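Local coordinates for TetR family transcriptional regulator (Clostridium perfringens, PDB 6AZH), which probably represses or otherwise regulates transcription by binding operator DNA as a dimer, perhaps for genes of fatty acid metabolism, at residues I11-N25 against F47-G61. Numbering follows the deposited sequence.
Sequences IFEAAINVFATSGYN and FKSKEEIFNFVISKG
The axes of the helical segments 11-25 and 50-61 cross at -103°, nearly square, and approach to 9.9 Å, with the CA atoms coming nearest at Phe12 and Val57. Phe12 enters the second helix as a knob into a hole formed by Phe56, Val57, Lys60 and Gly61. Its CG lies anti to the backbone N (chi1 176°), which carries the flat ring across to that helix, with Val57 O at the ring edge and Lys60 CG 3.5 Å from Phe12 CE1. Gly61, with no side chain, keeps the wall of the hole low, while Lys60 lays CB and CG against the ring and its ammonium forms a salt bridge with Glu63. Beside this, the small methyl of Ala15 lies against both Ile53 CG2 and Val57 CG2, which it meets from one side, and Ile16 CG1 rests 3.6 Å from Val57 CG1. Such packing of the first helix against the long helix 50-74 is characteristic of the TetR-family DNA-binding domain, whose helix-turn-helix, helices 29-36 and 40-46, lies in the chain between them. Farther along comes an aromatic cluster: Phe54 directs its edge at the face of Phe19, with Phe54 CD2 over the ring centre and planes at 86°, and its own face receives the edge of Tyr24, centroids 5.4 Å apart. Lys50 suits its place because its chain is both apolar and long. Lys50 CG meets the edge of Phe19, and a bend at chi3 lays Lys50 CE over the face of Tyr24. Lys50 NZ then donates to Tyr24 O at 3.1 Å, tilted from the carbonyl plane. That ammonium also binds Ser27 O and a water shared with Asn25 OD1, while Asn25 ND2 reaches Asn25 O of the second subunit.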
loop_
_atom_site.group_PDB
_atom_site.type_symbol
_atom_site.label_atom_id
_atom_site.label_comp_id
_atom_site.label_asym_id
_atom_site.label_seq_id
_atom_site.Cartn_x
_atom_site.Cartn_y
_atom_site.Cartn_z
ATOM N N ILE A 11 -11.366 -22.903 7.337
ATOM C CA ILE A 11 -11.525 -21.580 7.938
ATOM C C ILE A 11 -10.474 -20.637 7.385
ATOM O O ILE A 11 -10.772 -19.497 7.010
ATOM C CB ILE A 11 -11.434 -21.684 9.473
ATOM C CG1 ILE A 11 -12.690 -22.376 10.029
ATOM C CG2 ILE A 11 -11.253 -20.302 10.132
ATOM C CD1 ILE A 11 -12.529 -22.874 11.427
ATOM N N PHE A 12 -9.231 -21.105 7.319
ATOM C CA PHE A 12 -8.142 -20.294 6.771
ATOM C C PHE A 12 -8.481 -19.782 5.378
ATOM O O PHE A 12 -8.445 -18.570 5.118
ATOM C CB PHE A 12 -6.858 -21.125 6.748
ATOM C CG PHE A 12 -5.675 -20.425 6.106
ATOM C CD1 PHE A 12 -4.935 -19.496 6.816
ATOM C CD2 PHE A 12 -5.299 -20.722 4.804
ATOM C CE1 PHE A 12 -3.842 -18.859 6.238
ATOM C CE2 PHE A 12 -4.199 -20.085 4.207
ATOM C CZ PHE A 12 -3.467 -19.160 4.932
ATOM N N GLU A 13 -8.822 -20.693 4.461
ATOM C CA GLU A 13 -9.081 -20.276 3.089
ATOM C C GLU A 13 -10.334 -19.416 2.987
ATOM O O GLU A 13 -10.347 -18.420 2.255
ATOM C CB GLU A 13 -9.177 -21.496 2.178
ATOM C CG GLU A 13 -7.800 -22.000 1.757
ATOM C CD GLU A 13 -7.838 -23.268 0.932
ATOM O OE1 GLU A 13 -8.923 -23.631 0.423
ATOM O OE2 GLU A 13 -6.772 -23.909 0.795
ATOM N N ALA A 14 -11.403 -19.772 3.705
ATOM C CA ALA A 14 -12.598 -18.943 3.651
ATOM C C ALA A 14 -12.365 -17.585 4.292
ATOM O O ALA A 14 -12.864 -16.565 3.795
ATOM C CB ALA A 14 -13.783 -19.653 4.330
ATOM N N ALA A 15 -11.648 -17.548 5.414
ATOM C CA ALA A 15 -11.448 -16.283 6.108
ATOM C C ALA A 15 -10.672 -15.307 5.231
ATOM O O ALA A 15 -10.968 -14.108 5.213
ATOM C CB ALA A 15 -10.709 -16.503 7.426
ATOM N N ILE A 16 -9.680 -15.804 4.497
ATOM C CA ILE A 16 -8.944 -14.918 3.592
ATOM C C ILE A 16 -9.906 -14.205 2.652
ATOM O O ILE A 16 -9.844 -12.983 2.482
ATOM C CB ILE A 16 -7.878 -15.696 2.804
ATOM C CG1 ILE A 16 -6.668 -15.975 3.687
ATOM C CG2 ILE A 16 -7.448 -14.890 1.598
ATOM C CD1 ILE A 16 -5.794 -17.094 3.168
ATOM N N ASN A 17 -10.818 -14.963 2.027
ATOM C CA ASN A 17 -11.721 -14.361 1.049
ATOM C C ASN A 17 -12.723 -13.417 1.708
ATOM O O ASN A 17 -13.008 -12.340 1.172
ATOM C CB ASN A 17 -12.435 -15.446 0.253
ATOM C CG ASN A 17 -11.532 -16.104 -0.742
ATOM O OD1 ASN A 17 -10.632 -15.466 -1.296
ATOM N ND2 ASN A 17 -11.746 -17.393 -0.972
ATOM N N VAL A 18 -13.257 -13.785 2.875
ATOM C CA VAL A 18 -14.192 -12.898 3.568
ATOM C C VAL A 18 -13.498 -11.598 3.957
ATOM O O VAL A 18 -13.978 -10.498 3.647
ATOM C CB VAL A 18 -14.796 -13.600 4.797
ATOM C CG1 VAL A 18 -15.651 -12.624 5.573
ATOM C CG2 VAL A 18 -15.644 -14.808 4.360
ATOM N N PHE A 19 -12.356 -11.705 4.642
ATOM C CA PHE A 19 -11.599 -10.515 5.024
ATOM C C PHE A 19 -11.204 -9.685 3.798
ATOM O O PHE A 19 -11.258 -8.454 3.837
ATOM C CB PHE A 19 -10.352 -10.914 5.820
ATOM C CG PHE A 19 -10.627 -11.341 7.237
ATOM C CD1 PHE A 19 -11.386 -10.542 8.084
ATOM C CD2 PHE A 19 -10.091 -12.528 7.734
ATOM C CE1 PHE A 19 -11.621 -10.926 9.400
ATOM C CE2 PHE A 19 -10.316 -12.925 9.048
ATOM C CZ PHE A 19 -11.089 -12.121 9.887
ATOM N N ALA A 20 -10.796 -10.335 2.704
ATOM C CA ALA A 20 -10.384 -9.567 1.527
ATOM C C ALA A 20 -11.566 -8.878 0.858
ATOM O O ALA A 20 -11.410 -7.791 0.294
ATOM C CB ALA A 20 -9.669 -10.463 0.514
ATOM N N THR A 21 -12.746 -9.484 0.919
ATOM C CA THR A 21 -13.922 -8.920 0.269
ATOM C C THR A 21 -14.525 -7.786 1.094
ATOM O O THR A 21 -14.809 -6.704 0.571
ATOM C CB THR A 21 -14.949 -10.035 0.045
ATOM O OG1 THR A 21 -14.436 -10.952 -0.930
ATOM C CG2 THR A 21 -16.284 -9.460 -0.432
ATOM N N SER A 22 -14.720 -8.021 2.390
ATOM C CA SER A 22 -15.510 -7.146 3.239
ATOM C C SER A 22 -14.686 -6.306 4.195
ATOM O O SER A 22 -15.249 -5.417 4.839
ATOM C CB SER A 22 -16.511 -7.978 4.060
ATOM O OG SER A 22 -17.260 -8.815 3.209
ATOM N N GLY A 23 -13.384 -6.559 4.313
ATOM C CA GLY A 23 -12.593 -5.896 5.328
ATOM C C GLY A 23 -12.848 -6.475 6.703
ATOM O O GLY A 23 -13.770 -7.282 6.893
ATOM N N TYR A 24 -12.050 -6.050 7.678
ATOM C CA TYR A 24 -12.115 -6.657 9.001
ATOM C C TYR A 24 -13.469 -6.425 9.666
ATOM O O TYR A 24 -14.135 -7.378 10.091
ATOM C CB TYR A 24 -10.992 -6.113 9.879
ATOM C CG TYR A 24 -10.956 -6.783 11.218
ATOM C CD1 TYR A 24 -11.565 -6.198 12.323
ATOM C CD2 TYR A 24 -10.335 -8.020 11.377
ATOM C CE1 TYR A 24 -11.552 -6.814 13.556
ATOM C CE2 TYR A 24 -10.317 -8.646 12.606
ATOM C CZ TYR A 24 -10.927 -8.040 13.689
ATOM O OH TYR A 24 -10.912 -8.645 14.911
ATOM N N ASN A 25 -13.892 -5.159 9.774
ATOM C CA ASN A 25 -15.103 -4.851 10.540
ATOM C C ASN A 25 -16.342 -5.487 9.918
ATOM O O ASN A 25 -17.267 -5.904 10.634
ATOM C CB ASN A 25 -15.292 -3.336 10.655
ATOM C CG ASN A 25 -14.336 -2.699 11.648
ATOM O OD1 ASN A 25 -13.694 -3.386 12.444
ATOM N ND2 ASN A 25 -14.226 -1.377 11.595
ATOM N N PHE A 47 -11.536 -21.392 17.545
ATOM C CA PHE A 47 -11.266 -19.958 17.560
ATOM C C PHE A 47 -12.364 -19.258 18.343
ATOM O O PHE A 47 -13.545 -19.453 18.046
ATOM C CB PHE A 47 -11.221 -19.394 16.136
ATOM C CG PHE A 47 -10.183 -20.033 15.263
ATOM C CD1 PHE A 47 -8.844 -19.736 15.434
ATOM C CD2 PHE A 47 -10.548 -20.919 14.260
ATOM C CE1 PHE A 47 -7.868 -20.336 14.631
ATOM C CE2 PHE A 47 -9.578 -21.513 13.443
ATOM C CZ PHE A 47 -8.245 -21.212 13.627
ATOM N N LYS A 48 -11.982 -18.438 19.327
ATOM C CA LYS A 48 -12.966 -17.791 20.194
ATOM C C LYS A 48 -13.662 -16.608 19.541
ATOM O O LYS A 48 -14.740 -16.220 20.000
ATOM C CB LYS A 48 -12.300 -17.306 21.485
ATOM C CG LYS A 48 -11.770 -18.408 22.390
ATOM C CD LYS A 48 -11.287 -17.826 23.715
ATOM C CE LYS A 48 -9.998 -18.492 24.189
ATOM N NZ LYS A 48 -10.235 -19.881 24.684
ATOM N N SER A 49 -13.081 -16.017 18.497
ATOM C CA SER A 49 -13.555 -14.735 17.992
ATOM C C SER A 49 -13.013 -14.509 16.586
ATOM O O SER A 49 -12.103 -15.201 16.128
ATOM C CB SER A 49 -13.111 -13.585 18.902
ATOM O OG SER A 49 -11.704 -13.410 18.813
ATOM N N LYS A 50 -13.587 -13.508 15.915
ATOM C CA LYS A 50 -13.077 -13.059 14.624
ATOM C C LYS A 50 -11.614 -12.647 14.715
ATOM O O LYS A 50 -10.816 -12.949 13.813
ATOM C CB LYS A 50 -13.950 -11.904 14.135
ATOM C CG LYS A 50 -13.471 -11.192 12.897
ATOM C CD LYS A 50 -14.549 -10.225 12.432
ATOM C CE LYS A 50 -14.488 -8.891 13.134
ATOM N NZ LYS A 50 -15.669 -8.054 12.750
ATOM N N GLU A 51 -11.237 -11.957 15.799
ATOM C CA GLU A 51 -9.856 -11.508 15.937
ATOM C C GLU A 51 -8.904 -12.687 16.031
ATOM O O GLU A 51 -7.797 -12.646 15.485
ATOM C CB GLU A 51 -9.683 -10.610 17.160
ATOM C CG GLU A 51 -8.237 -10.070 17.294
ATOM C CD GLU A 51 -8.151 -8.813 18.158
ATOM O OE1 GLU A 51 -7.909 -8.950 19.376
ATOM O OE2 GLU A 51 -8.322 -7.691 17.626
ATOM N N GLU A 52 -9.315 -13.754 16.715
ATOM C CA GLU A 52 -8.458 -14.934 16.768
ATOM C C GLU A 52 -8.302 -15.550 15.386
ATOM O O GLU A 52 -7.202 -15.983 15.018
ATOM C CB GLU A 52 -9.013 -15.953 17.773
ATOM C CG GLU A 52 -8.741 -15.581 19.223
ATOM C CD GLU A 52 -8.872 -16.753 20.203
ATOM O OE1 GLU A 52 -9.131 -17.896 19.769
ATOM O OE2 GLU A 52 -8.724 -16.520 21.423
ATOM N N ILE A 53 -9.378 -15.575 14.591
ATOM C CA ILE A 53 -9.271 -16.125 13.242
ATOM C C ILE A 53 -8.310 -15.281 12.418
ATOM O O ILE A 53 -7.409 -15.803 11.750
ATOM C CB ILE A 53 -10.641 -16.215 12.556
ATOM C CG1 ILE A 53 -11.570 -17.197 13.298
ATOM C CG2 ILE A 53 -10.454 -16.675 11.103
ATOM C CD1 ILE A 53 -13.018 -17.131 12.828
ATOM N N PHE A 54 -8.493 -13.959 12.468
ATOM C CA PHE A 54 -7.622 -13.048 11.727
ATOM C C PHE A 54 -6.150 -13.286 12.039
ATOM O O PHE A 54 -5.326 -13.406 11.126
ATOM C CB PHE A 54 -8.000 -11.601 12.048
ATOM C CG PHE A 54 -7.195 -10.593 11.275
ATOM C CD1 PHE A 54 -6.008 -10.087 11.787
ATOM C CD2 PHE A 54 -7.621 -10.174 10.022
ATOM C CE1 PHE A 54 -5.267 -9.175 11.059
ATOM C CE2 PHE A 54 -6.869 -9.255 9.289
ATOM C CZ PHE A 54 -5.702 -8.762 9.817
ATOM N N ASN A 55 -5.792 -13.328 13.333
ATOM C CA ASN A 55 -4.384 -13.435 13.707
ATOM C C ASN A 55 -3.795 -14.770 13.273
ATOM O O ASN A 55 -2.643 -14.835 12.817
ATOM C CB ASN A 55 -4.234 -13.239 15.214
ATOM C CG ASN A 55 -4.459 -11.805 15.633
ATOM O OD1 ASN A 55 -4.362 -10.881 14.818
ATOM N ND2 ASN A 55 -4.761 -11.605 16.913
ATOM N N PHE A 56 -4.575 -15.844 13.418
ATOM C CA PHE A 56 -4.160 -17.157 12.935
ATOM C C PHE A 56 -3.887 -17.129 11.433
ATOM O O PHE A 56 -2.851 -17.628 10.968
ATOM C CB PHE A 56 -5.253 -18.174 13.295
ATOM C CG PHE A 56 -5.224 -19.416 12.471
ATOM C CD1 PHE A 56 -4.395 -20.466 12.814
ATOM C CD2 PHE A 56 -6.056 -19.548 11.372
ATOM C CE1 PHE A 56 -4.367 -21.615 12.053
ATOM C CE2 PHE A 56 -6.032 -20.699 10.612
ATOM C CZ PHE A 56 -5.189 -21.724 10.955
ATOM N N VAL A 57 -4.789 -16.504 10.659
ATOM C CA VAL A 57 -4.608 -16.417 9.208
ATOM C C VAL A 57 -3.335 -15.633 8.873
ATOM O O VAL A 57 -2.531 -16.053 8.027
ATOM C CB VAL A 57 -5.846 -15.788 8.535
ATOM C CG1 VAL A 57 -5.586 -15.554 7.052
ATOM C CG2 VAL A 57 -7.110 -16.675 8.726
ATOM N N ILE A 58 -3.130 -14.486 9.535
ATOM C CA ILE A 58 -1.915 -13.699 9.285
ATOM C C ILE A 58 -0.679 -14.536 9.576
ATOM O O ILE A 58 0.267 -14.580 8.781
ATOM C CB ILE A 58 -1.901 -12.412 10.134
ATOM C CG1 ILE A 58 -2.998 -11.429 9.705
ATOM C CG2 ILE A 58 -0.484 -11.774 10.122
ATOM C CD1 ILE A 58 -2.901 -10.941 8.271
ATOM N N SER A 59 -0.665 -15.205 10.732
ATOM C CA SER A 59 0.528 -15.943 11.134
ATOM C C SER A 59 0.803 -17.100 10.177
ATOM O O SER A 59 1.922 -17.249 9.673
ATOM C CB SER A 59 0.374 -16.449 12.568
ATOM O OG SER A 59 1.566 -17.075 13.001
ATOM N N LYS A 60 -0.218 -17.911 9.887
ATOM C CA LYS A 60 -0.034 -19.011 8.945
ATOM C C LYS A 60 0.346 -18.503 7.557
ATOM O O LYS A 60 1.262 -19.046 6.920
ATOM C CB LYS A 60 -1.296 -19.865 8.871
ATOM C CG LYS A 60 -1.308 -20.843 7.715
ATOM C CD LYS A 60 -0.250 -21.939 7.914
ATOM C CE LYS A 60 -0.403 -22.621 9.287
ATOM N NZ LYS A 60 0.722 -23.564 9.605
ATOM N N GLY A 61 -0.335 -17.456 7.076
ATOM C CA GLY A 61 -0.117 -17.004 5.713
ATOM C C GLY A 61 1.254 -16.398 5.500
ATOM O O GLY A 61 1.803 -16.474 4.397
HETATM O O HOH W 1 -15.361 -5.640 14.056
#